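PDB 5YCZ: Trypsin/chymotrypsin inhibitor from Alocasia macrorrhizos, which inhibits the serine proteases trypsin and alpha-chymotrypsin as a Kunitz-type inhibitor with the beta-trefoil fold of its family. Local coordinates for residues E134-S139 with M149-T154. Residues are numbered along the deposited sequence; the frame is centred on the assembly and turned at random.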
ATOM      1  N   GLU A 134      -0.012 -19.912  -2.689  1.00 25.90           N
ATOM      2  CA  GLU A 134      -1.199 -20.615  -3.117  1.00 25.25           C
ATOM      3  C   GLU A 134      -2.353 -19.640  -3.115  1.00 24.80           C
ATOM      4  O   GLU A 134      -2.389 -18.722  -2.295  1.00 29.54           O
ATOM      5  CB  GLU A 134      -1.495 -21.785  -2.198  1.00 28.70           C
ATOM      6  CG  GLU A 134      -0.524 -22.932  -2.404  1.00 40.43           C
ATOM      7  CD  GLU A 134      -1.172 -24.266  -2.144  1.00 48.23           C
ATOM      8  OE1 GLU A 134      -1.879 -24.774  -3.057  1.00 47.50           O
ATOM      9  OE2 GLU A 134      -0.987 -24.784  -1.019  1.00 49.94           O
ATOM     10  N   VAL A 135      -3.270 -19.834  -4.058  1.00 21.20           N
ATOM     11  CA  VAL A 135      -4.538 -19.115  -4.106  1.00 23.59           C
ATOM     12  C   VAL A 135      -5.555 -19.896  -3.274  1.00 25.12           C
ATOM     13  O   VAL A 135      -5.948 -21.000  -3.653  1.00 29.42           O
ATOM     14  CB  VAL A 135      -5.013 -18.965  -5.553  1.00 23.82           C
ATOM     15  CG1 VAL A 135      -6.173 -18.000  -5.637  1.00 22.67           C
ATOM     16  CG2 VAL A 135      -3.849 -18.543  -6.430  1.00 21.73           C
ATOM     17  N   CYS A 136      -5.992 -19.348  -2.139  1.00 25.74           N
ATOM     18  CA  CYS A 136      -6.860 -20.100  -1.223  1.00 33.47           C
ATOM     19  C   CYS A 136      -8.101 -19.299  -0.856  1.00 25.55           C
ATOM     20  O   CYS A 136      -8.149 -18.645   0.188  1.00 24.58           O
ATOM     21  CB  CYS A 136      -6.110 -20.514   0.045  1.00 34.74           C
ATOM     22  SG  CYS A 136      -4.758 -21.689  -0.220  1.00 57.80           S
ATOM     23  N   PRO A 137      -9.135 -19.353  -1.684  1.00 24.31           N
ATOM     24  CA  PRO A 137     -10.320 -18.523  -1.435  1.00 26.32           C
ATOM     25  C   PRO A 137     -10.936 -18.704  -0.064  1.00 30.16           C
ATOM     26  O   PRO A 137     -11.626 -17.795   0.407  1.00 32.80           O
ATOM     27  CB  PRO A 137     -11.281 -18.965  -2.541  1.00 23.58           C
ATOM     28  CG  PRO A 137     -10.389 -19.358  -3.640  1.00 25.44           C
ATOM     29  CD  PRO A 137      -9.178 -19.990  -3.004  1.00 26.87           C
ATOM     30  N   CYS A 138     -10.704 -19.819   0.612  1.00 27.40           N
ATOM     31  CA  CYS A 138     -11.313 -20.053   1.914  1.00 31.04           C
ATOM     32  C   CYS A 138     -10.317 -19.745   3.020  1.00 31.53           C
ATOM     33  O   CYS A 138      -9.201 -20.272   3.017  1.00 29.93           O
ATOM     34  CB  CYS A 138     -11.801 -21.494   2.038  1.00 37.63           C
ATOM     35  SG  CYS A 138     -13.207 -21.828   0.989  1.00 46.85           S
ATOM     36  N   SER A 139     -10.731 -18.910   3.972  1.00 33.39           N
ATOM     37  CA  SER A 139      -9.836 -18.561   5.066  1.00 33.45           C
ATOM     38  C   SER A 139      -9.370 -19.814   5.792  1.00 33.94           C
ATOM     39  O   SER A 139     -10.033 -20.857   5.783  1.00 35.01           O
ATOM     40  CB  SER A 139     -10.511 -17.609   6.050  1.00 31.81           C
ATOM     41  OG  SER A 139     -10.520 -16.275   5.566  1.00 33.45           O
ATOM     42  N   MET A 149     -13.981 -25.764   1.014  1.00 45.49           N
ATOM     43  CA  MET A 149     -13.279 -26.192  -0.187  1.00 46.84           C
ATOM     44  C   MET A 149     -11.809 -25.774  -0.143  1.00 47.39           C
ATOM     45  O   MET A 149     -11.402 -24.878   0.610  1.00 48.81           O
ATOM     46  CB  MET A 149     -13.952 -25.620  -1.418  1.00 39.35           C
ATOM     47  CG  MET A 149     -13.858 -24.137  -1.488  1.00 43.94           C
ATOM     48  SD  MET A 149     -15.364 -23.455  -2.200  1.00 78.88           S
ATOM     49  CE  MET A 149     -16.352 -23.185  -0.725  1.00 51.77           C
ATOM     50  N   GLY A 150     -11.001 -26.444  -0.959  1.00 45.94           N
ATOM     51  CA  GLY A 150      -9.566 -26.267  -0.922  1.00 42.75           C
ATOM     52  C   GLY A 150      -9.117 -25.051  -1.708  1.00 36.74           C
ATOM     53  O   GLY A 150      -9.899 -24.170  -2.070  1.00 36.54           O
ATOM     54  N   CYS A 151      -7.821 -25.015  -1.978  1.00 35.96           N
ATOM     55  CA  CYS A 151      -7.262 -23.887  -2.701  1.00 32.40           C
ATOM     56  C   CYS A 151      -7.414 -24.075  -4.209  1.00 33.11           C
ATOM     57  O   CYS A 151      -7.629 -25.182  -4.713  1.00 36.86           O
ATOM     58  CB  CYS A 151      -5.807 -23.714  -2.318  1.00 33.47           C
ATOM     59  SG  CYS A 151      -5.628 -23.540  -0.556  1.00 39.48           S
ATOM     60  N   LEU A 152      -7.323 -22.969  -4.941  1.00 26.44           N
ATOM     61  CA  LEU A 152      -7.309 -23.109  -6.387  1.00 24.08           C
ATOM     62  C   LEU A 152      -6.014 -23.732  -6.857  1.00 30.29           C
ATOM     63  O   LEU A 152      -6.010 -24.436  -7.875  1.00 33.92           O
ATOM     64  CB  LEU A 152      -7.511 -21.761  -7.068  1.00 29.36           C
ATOM     65  CG  LEU A 152      -8.767 -20.974  -6.697  1.00 30.86           C
ATOM     66  CD1 LEU A 152      -8.914 -19.752  -7.595  1.00 27.11           C
ATOM     67  CD2 LEU A 152     -10.020 -21.872  -6.762  1.00 26.13           C
ATOM     68  N   GLY A 153      -4.906 -23.487  -6.145  1.00 27.44           N
ATOM     69  CA  GLY A 153      -3.629 -24.062  -6.501  1.00 27.15           C
ATOM     70  C   GLY A 153      -2.505 -23.048  -6.395  1.00 25.66           C
ATOM     71  O   GLY A 153      -2.650 -21.971  -5.822  1.00 23.99           O
ATOM     72  N   THR A 154      -1.367 -23.402  -6.976  1.00 27.12           N
ATOM     73  CA  THR A 154      -0.107 -22.711  -6.746  1.00 27.12           C
ATOM     74  C   THR A 154       0.212 -21.775  -7.907  1.00 23.46           C
ATOM     75  O   THR A 154      -0.080 -22.083  -9.069  1.00 22.72           O
ATOM     76  CB  THR A 154       1.015 -23.742  -6.543  1.00 32.08           C
ATOM     77  OG1 THR A 154       0.543 -24.795  -5.683  1.00 39.14           O
ATOM     78  CG2 THR A 154       2.214 -23.106  -5.874  1.00 27.65           C
TER
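Cys151 and Cys136 are joined by a disulfide, SG to SG 2.1 Å, just beyond the end of strand 131-135 and just before the start of the antiparallel strand 153-159. Both sulfurs stand beside their own backbone N, anti to the carbonyl carbon, which turns each SG across the gap to meet the other, and the bridge turns through a near-perpendicular 93° about the S-S bond. Two backbone hydrogen bonds tie the strand ends together: Val135 N gives to Gly153 O at 2.8 Å, almost straight at 169°, while Leu152 N reaches Val135 O by a more bent bond. Gly153 adopts backbone angles that call for glycine, since a side chain there would jam against the carbonyl O of Leu152. Glu134 pairs with Thr154 at a non-hydrogen-bonded position; its chain, bent at chi2, crosses Thr154 at a slant, a loose polar contact with OE1 3.6 Å from Thr154 OG1, which is hydrogen-bonded elsewhere. On the face carrying Val135, the isobutyl group of Leu152 sets CD1 3.8 Å from Val135 CG1 and CG against Pro137 CG, bridging strand and loop; Phe92 and Ile168 extend this apolar patch. Farther along, Cys138 SG lies 3.4 Å from Met149 CG. The covalent bridge and paired backbone atoms thus fix the base of the 136-151 loop at the end of two inner strands of the six-stranded sheet, with the second disulfide, Cys138-Cys147, closing a smaller ring within it.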